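Local coordinates for maleylacetoacetate isomerase (Anaeromyxobacter dehalogenans, PDB 4IGJ), which probably catalyses the glutathione-dependent isomerisation of maleylacetoacetate, as a zeta-class member of the glutathione transferase superfamily, at residues R156-E167 and F200-L210. Residues are numbered along the deposited sequence; the frame is centred on the assembly and turned at random.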
ATOM      1  N   ARG A 156      -6.026   6.759  16.912  1.00 12.34           N
ATOM      2  CA  ARG A 156      -4.937   7.601  17.388  1.00 13.27           C
ATOM      3  C   ARG A 156      -3.651   6.808  17.593  1.00 11.97           C
ATOM      4  O   ARG A 156      -2.566   7.291  17.285  1.00 13.92           O
ATOM      5  CB  ARG A 156      -5.327   8.332  18.675  1.00 15.32           C
ATOM      6  CG  ARG A 156      -6.220   9.540  18.457  1.00 12.86           C
ATOM      7  CD  ARG A 156      -6.456  10.309  19.778  1.00 12.76           C
ATOM      8  NE  ARG A 156      -7.219   9.541  20.755  1.00 14.59           N
ATOM      9  CZ  ARG A 156      -8.544   9.521  20.811  1.00 12.50           C
ATOM     10  NH1 ARG A 156      -9.265  10.228  19.949  1.00 14.15           N
ATOM     11  NH2 ARG A 156      -9.157   8.793  21.735  1.00 18.31           N
ATOM     12  N   PHE A 157      -3.771   5.580  18.090  1.00 12.66           N
ATOM     13  CA  PHE A 157      -2.589   4.763  18.320  1.00 15.53           C
ATOM     14  C   PHE A 157      -1.871   4.439  17.011  1.00 14.73           C
ATOM     15  O   PHE A 157      -0.656   4.606  16.901  1.00 14.79           O
ATOM     16  CB  PHE A 157      -2.952   3.465  19.044  1.00 16.18           C
ATOM     17  CG  PHE A 157      -1.791   2.525  19.198  1.00 14.91           C
ATOM     18  CD1 PHE A 157      -0.887   2.679  20.238  1.00 17.16           C
ATOM     19  CD2 PHE A 157      -1.588   1.496  18.284  1.00 14.95           C
ATOM     20  CE1 PHE A 157       0.190   1.818  20.371  1.00 22.11           C
ATOM     21  CE2 PHE A 157      -0.511   0.628  18.415  1.00 19.48           C
ATOM     22  CZ  PHE A 157       0.377   0.793  19.459  1.00 22.14           C
ATOM     23  N   PHE A 158      -2.627   3.959  16.031  1.00 12.94           N
ATOM     24  CA  PHE A 158      -2.018   3.514  14.783  1.00 13.61           C
ATOM     25  C   PHE A 158      -1.586   4.666  13.888  1.00 14.41           C
ATOM     26  O   PHE A 158      -0.566   4.580  13.204  1.00 14.94           O
ATOM     27  CB  PHE A 158      -2.930   2.528  14.051  1.00 14.43           C
ATOM     28  CG  PHE A 158      -2.877   1.140  14.621  1.00 13.20           C
ATOM     29  CD1 PHE A 158      -1.771   0.330  14.386  1.00 15.06           C
ATOM     30  CD2 PHE A 158      -3.913   0.645  15.393  1.00 14.96           C
ATOM     31  CE1 PHE A 158      -1.704  -0.940  14.918  1.00 15.23           C
ATOM     32  CE2 PHE A 158      -3.855  -0.630  15.926  1.00 18.73           C
ATOM     33  CZ  PHE A 158      -2.744  -1.421  15.688  1.00 17.38           C
ATOM     34  N   ILE A 159      -2.341   5.758  13.898  1.00 12.77           N
ATOM     35  CA  ILE A 159      -1.910   6.939  13.164  1.00 11.11           C
ATOM     36  C   ILE A 159      -0.617   7.527  13.744  1.00 15.21           C
ATOM     37  O   ILE A 159       0.302   7.855  12.995  1.00 15.92           O
ATOM     38  CB  ILE A 159      -3.030   7.995  13.101  1.00 11.01           C
ATOM     39  CG1 ILE A 159      -4.209   7.454  12.276  1.00 12.24           C
ATOM     40  CG2 ILE A 159      -2.507   9.308  12.534  1.00 13.58           C
ATOM     41  CD1 ILE A 159      -5.447   8.344  12.297  1.00 13.55           C
ATOM     42  N   ALA A 160      -0.542   7.636  15.073  1.00 13.57           N
ATOM     43  CA  ALA A 160       0.654   8.152  15.736  1.00 15.23           C
ATOM     44  C   ALA A 160       1.857   7.281  15.396  1.00 15.23           C
ATOM     45  O   ALA A 160       2.939   7.788  15.086  1.00 19.23           O
ATOM     46  CB  ALA A 160       0.449   8.216  17.253  1.00 16.06           C
ATOM     47  N   ARG A 161       1.656   5.967  15.468  1.00 17.56           N
ATOM     48  CA  ARG A 161       2.692   5.003  15.112  1.00 23.45           C
ATOM     49  C   ARG A 161       3.203   5.243  13.692  1.00 20.91           C
ATOM     50  O   ARG A 161       4.417   5.285  13.451  1.00 23.90           O
ATOM     51  CB  ARG A 161       2.140   3.584  15.242  1.00 25.47           C
ATOM     52  CG  ARG A 161       3.091   2.507  14.777  1.00 33.01           C
ATOM     53  CD  ARG A 161       2.671   1.147  15.299  1.00 31.96           C
ATOM     54  NE  ARG A 161       3.775   0.200  15.230  1.00 40.29           N
ATOM     55  CZ  ARG A 161       4.581  -0.066  16.250  1.00 43.15           C
ATOM     56  NH1 ARG A 161       4.394   0.532  17.419  1.00 40.45           N
ATOM     57  NH2 ARG A 161       5.568  -0.938  16.105  1.00 50.75           N
ATOM     58  N   GLY A 162       2.271   5.405  12.758  1.00 18.57           N
ATOM     59  CA  GLY A 162       2.610   5.687  11.374  1.00 17.43           C
ATOM     60  C   GLY A 162       3.323   7.017  11.167  1.00 19.86           C
ATOM     61  O   GLY A 162       4.294   7.092  10.423  1.00 19.15           O
ATOM     62  N   LEU A 163       2.843   8.070  11.819  1.00 15.77           N
ATOM     63  CA  LEU A 163       3.429   9.395  11.650  1.00 15.35           C
ATOM     64  C   LEU A 163       4.834   9.497  12.248  1.00 17.52           C
ATOM     65  O   LEU A 163       5.680  10.227  11.735  1.00 17.98           O
ATOM     66  CB  LEU A 163       2.516  10.468  12.253  1.00 15.38           C
ATOM     67  CG  LEU A 163       1.161  10.668  11.567  1.00 15.07           C
ATOM     68  CD1 LEU A 163       0.439  11.840  12.201  1.00 16.19           C
ATOM     69  CD2 LEU A 163       1.330  10.870  10.057  1.00 16.45           C
ATOM     70  N   ALA A 164       5.064   8.772  13.339  1.00 18.76           N
ATOM     71  CA  ALA A 164       6.377   8.743  13.979  1.00 21.53           C
ATOM     72  C   ALA A 164       7.411   8.174  13.014  1.00 26.04           C
ATOM     73  O   ALA A 164       8.504   8.723  12.869  1.00 28.24           O
ATOM     74  CB  ALA A 164       6.324   7.927  15.268  1.00 21.53           C
ATOM     75  N   ALA A 165       7.054   7.079  12.349  1.00 24.97           N
ATOM     76  CA  ALA A 165       7.919   6.468  11.344  1.00 23.01           C
ATOM     77  C   ALA A 165       8.159   7.415  10.176  1.00 24.90           C
ATOM     78  O   ALA A 165       9.285   7.542   9.691  1.00 25.70           O
ATOM     79  CB  ALA A 165       7.320   5.160  10.850  1.00 26.95           C
ATOM     80  N   LEU A 166       7.093   8.068   9.718  1.00 19.15           N
ATOM     81  CA  LEU A 166       7.199   9.021   8.624  1.00 20.69           C
ATOM     82  C   LEU A 166       8.099  10.191   8.980  1.00 21.05           C
ATOM     83  O   LEU A 166       8.945  10.590   8.187  1.00 21.24           O
ATOM     84  CB  LEU A 166       5.827   9.564   8.245  1.00 21.63           C
ATOM     85  CG  LEU A 166       5.045   8.800   7.190  1.00 23.48           C
ATOM     86  CD1 LEU A 166       3.793   9.573   6.846  1.00 17.87           C
ATOM     87  CD2 LEU A 166       5.907   8.576   5.946  1.00 16.50           C
ATOM     88  N   GLU A 167       7.889  10.757  10.164  1.00 19.87           N
ATOM     89  CA  GLU A 167       8.671  11.903  10.622  1.00 22.74           C
ATOM     90  C   GLU A 167      10.168  11.627  10.524  1.00 25.25           C
ATOM     91  O   GLU A 167      10.938  12.481  10.092  1.00 26.61           O
ATOM     92  CB  GLU A 167       8.279  12.261  12.059  1.00 20.62           C
ATOM     93  CG  GLU A 167       9.227  13.229  12.766  1.00 23.54           C
ATOM     94  CD  GLU A 167       9.117  14.659  12.264  1.00 27.32           C
ATOM     95  OE1 GLU A 167       8.079  15.014  11.666  1.00 23.53           O
ATOM     96  OE2 GLU A 167      10.070  15.437  12.479  1.00 29.40           O
ATOM     97  N   PHE A 200      -9.085  12.945  14.397  1.00 15.50           N
ATOM     98  CA  PHE A 200      -9.120  12.030  15.533  1.00 17.13           C
ATOM     99  C   PHE A 200      -8.523  12.640  16.796  1.00 17.55           C
ATOM    100  O   PHE A 200      -8.379  11.960  17.809  1.00 20.75           O
ATOM    101  CB  PHE A 200      -8.401  10.722  15.182  1.00 17.39           C
ATOM    102  CG  PHE A 200      -9.171   9.849  14.237  1.00 18.87           C
ATOM    103  CD1 PHE A 200     -10.402   9.331  14.613  1.00 21.71           C
ATOM    104  CD2 PHE A 200      -8.666   9.531  12.984  1.00 16.75           C
ATOM    105  CE1 PHE A 200     -11.128   8.525  13.746  1.00 26.76           C
ATOM    106  CE2 PHE A 200      -9.383   8.724  12.108  1.00 19.99           C
ATOM    107  CZ  PHE A 200     -10.614   8.219  12.492  1.00 27.89           C
ATOM    108  N   GLY A 201      -8.179  13.919  16.733  1.00 17.05           N
ATOM    109  CA  GLY A 201      -7.665  14.630  17.889  1.00 20.86           C
ATOM    110  C   GLY A 201      -6.266  14.223  18.297  1.00 21.47           C
ATOM    111  O   GLY A 201      -5.882  14.360  19.463  1.00 23.51           O
ATOM    112  N   LEU A 202      -5.490  13.716  17.343  1.00 17.43           N
ATOM    113  CA  LEU A 202      -4.110  13.357  17.645  1.00 17.17           C
ATOM    114  C   LEU A 202      -3.230  14.599  17.688  1.00 19.34           C
ATOM    115  O   LEU A 202      -3.271  15.428  16.779  1.00 22.13           O
ATOM    116  CB  LEU A 202      -3.565  12.368  16.616  1.00 18.55           C
ATOM    117  CG  LEU A 202      -2.162  11.834  16.887  1.00 21.40           C
ATOM    118  CD1 LEU A 202      -2.168  10.957  18.129  1.00 17.73           C
ATOM    119  CD2 LEU A 202      -1.635  11.068  15.668  1.00 19.65           C
ATOM    120  N   ASP A 203      -2.433  14.733  18.742  1.00 24.98           N
ATOM    121  CA  ASP A 203      -1.527  15.867  18.844  1.00 25.64           C
ATOM    122  C   ASP A 203      -0.354  15.718  17.881  1.00 23.38           C
ATOM    123  O   ASP A 203       0.347  14.703  17.900  1.00 22.55           O
ATOM    124  CB  ASP A 203      -1.011  16.039  20.272  1.00 32.14           C
ATOM    125  CG  ASP A 203       0.025  17.145  20.381  1.00 31.55           C
ATOM    126  OD1 ASP A 203      -0.370  18.330  20.385  1.00 45.02           O
ATOM    127  OD2 ASP A 203       1.230  16.824  20.453  1.00 41.07           O
ATOM    128  N   LEU A 204      -0.143  16.743  17.058  1.00 22.15           N
ATOM    129  CA  LEU A 204       0.846  16.698  15.981  1.00 26.00           C
ATOM    130  C   LEU A 204       2.178  17.346  16.347  1.00 21.41           C
ATOM    131  O   LEU A 204       3.093  17.407  15.520  1.00 27.43           O
ATOM    132  CB  LEU A 204       0.294  17.367  14.720  1.00 23.27           C
ATOM    133  CG  LEU A 204      -0.845  16.665  13.984  1.00 20.38           C
ATOM    134  CD1 LEU A 204      -1.101  17.368  12.669  1.00 21.24           C
ATOM    135  CD2 LEU A 204      -0.535  15.186  13.768  1.00 21.23           C
ATOM    136  N   GLU A 205       2.286  17.838  17.577  1.00 32.42           N
ATOM    137  CA  GLU A 205       3.540  18.423  18.054  1.00 28.22           C
ATOM    138  C   GLU A 205       4.789  17.523  17.881  1.00 30.42           C
ATOM    139  O   GLU A 205       5.859  18.029  17.536  1.00 29.72           O
ATOM    140  CB  GLU A 205       3.391  18.924  19.501  1.00 34.57           C
ATOM    141  CG  GLU A 205       4.599  19.672  20.034  1.00 41.34           C
ATOM    142  CD  GLU A 205       5.644  18.742  20.613  1.00 48.25           C
ATOM    143  OE1 GLU A 205       5.263  17.656  21.099  1.00 51.96           O
ATOM    144  OE2 GLU A 205       6.845  19.087  20.575  1.00 51.83           O
ATOM    145  N   PRO A 206       4.667  16.196  18.112  1.00 26.41           N
ATOM    146  CA  PRO A 206       5.853  15.343  17.940  1.00 25.82           C
ATOM    147  C   PRO A 206       6.340  15.169  16.499  1.00 21.51           C
ATOM    148  O   PRO A 206       7.356  14.500  16.298  1.00 24.12           O
ATOM    149  CB  PRO A 206       5.385  13.983  18.469  1.00 32.30           C
ATOM    150  CG  PRO A 206       4.267  14.284  19.388  1.00 30.34           C
ATOM    151  CD  PRO A 206       3.577  15.469  18.792  1.00 31.47           C
ATOM    152  N   TYR A 207       5.638  15.742  15.523  1.00 23.99           N
ATOM    153  CA  TYR A 207       6.015  15.574  14.119  1.00 20.99           C
ATOM    154  C   TYR A 207       6.321  16.906  13.432  1.00 24.42           C
ATOM    155  O   TYR A 207       5.640  17.293  12.485  1.00 20.93           O
ATOM    156  CB  TYR A 207       4.908  14.822  13.365  1.00 20.69           C
ATOM    157  CG  TYR A 207       4.246  13.759  14.208  1.00 18.68           C
ATOM    158  CD1 TYR A 207       4.923  12.595  14.549  1.00 18.02           C
ATOM    159  CD2 TYR A 207       2.948  13.928  14.682  1.00 18.57           C
ATOM    160  CE1 TYR A 207       4.329  11.624  15.338  1.00 19.60           C
ATOM    161  CE2 TYR A 207       2.344  12.964  15.469  1.00 19.45           C
ATOM    162  CZ  TYR A 207       3.040  11.814  15.796  1.00 19.84           C
ATOM    163  OH  TYR A 207       2.454  10.844  16.578  1.00 22.97           O
ATOM    164  N   PRO A 208       7.372  17.608  13.891  1.00 22.99           N
ATOM    165  CA  PRO A 208       7.607  18.960  13.374  1.00 24.08           C
ATOM    166  C   PRO A 208       7.982  19.007  11.894  1.00 24.40           C
ATOM    167  O   PRO A 208       7.607  19.967  11.225  1.00 24.96           O
ATOM    168  CB  PRO A 208       8.766  19.474  14.242  1.00 24.35           C
ATOM    169  CG  PRO A 208       9.470  18.254  14.695  1.00 24.22           C
ATOM    170  CD  PRO A 208       8.401  17.204  14.865  1.00 25.88           C
ATOM    171  N   THR A 209       8.702  18.006  11.392  1.00 23.52           N
ATOM    172  CA  THR A 209       9.037  17.977   9.973  1.00 15.84           C
ATOM    173  C   THR A 209       7.769  17.793   9.133  1.00 16.46           C
ATOM    174  O   THR A 209       7.571  18.478   8.129  1.00 20.19           O
ATOM    175  CB  THR A 209      10.055  16.882   9.631  1.00 24.33           C
ATOM    176  OG1 THR A 209      11.165  16.960  10.534  1.00 32.34           O
ATOM    177  CG2 THR A 209      10.558  17.043   8.197  1.00 22.12           C
ATOM    178  N   LEU A 210       6.898  16.886   9.565  1.00 18.43           N
ATOM    179  CA  LEU A 210       5.652  16.644   8.840  1.00 15.80           C
ATOM    180  C   LEU A 210       4.755  17.883   8.833  1.00 18.72           C
ATOM    181  O   LEU A 210       4.095  18.166   7.837  1.00 17.63           O
ATOM    182  CB  LEU A 210       4.902  15.449   9.429  1.00 14.90           C
ATOM    183  CG  LEU A 210       5.629  14.104   9.444  1.00 13.36           C
ATOM    184  CD1 LEU A 210       4.694  12.976   9.849  1.00 15.28           C
ATOM    185  CD2 LEU A 210       6.279  13.811   8.097  1.00 13.74           C
TER
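Glu-167 reaches from its helix to the start of helix 208-218, where its carboxylate takes three hydrogen bonds. OE1 accepts the N-H of Leu-210 (3.1 Å between OE1 and N), while OE2 uses its syn lone pair for Thr-209 N and is also met by Thr-209 OG1, 2.7 Å away and 40° out of the carboxylate plane. With CG anti to the backbone N (chi1 167°) and the chain bent at chi2, the acid turns back onto these amides, a good site for a negative charge because first-turn N-H groups have no carbonyl of their own helix to bond to. Replacing the acid by an alanine would remove the carboxylate and would probably leave two first-turn amides and the Thr-209 hydroxyl without their shared acceptor. Next along, Tyr-207, the N-cap residue, offers a broad ring face to Leu-163, whose CB makes a CH-pi contact 3.8 Å from the ring centroid; Pro-206 CB covers the opposite face. In the all-helical C-terminal domain of the glutathione transferase fold, the loop linking helix 185-199 to helix 208-218 runs alongside helix 150-171. Leu-202 CD2 fits against Ile-159 CG2 (3.7 Å) and the small Ala-160. At the far end Arg-156, long enough to reach past the helix end, donates from NH1 to Phe-200 O, which lies in the guanidinium plane, with a nearly straight bond (166°). The next residue, Gly-201, tolerates the positive phi of the Schellman motif ending helix 185-199, whose Ala-197 backs Ile-159 and Leu-204.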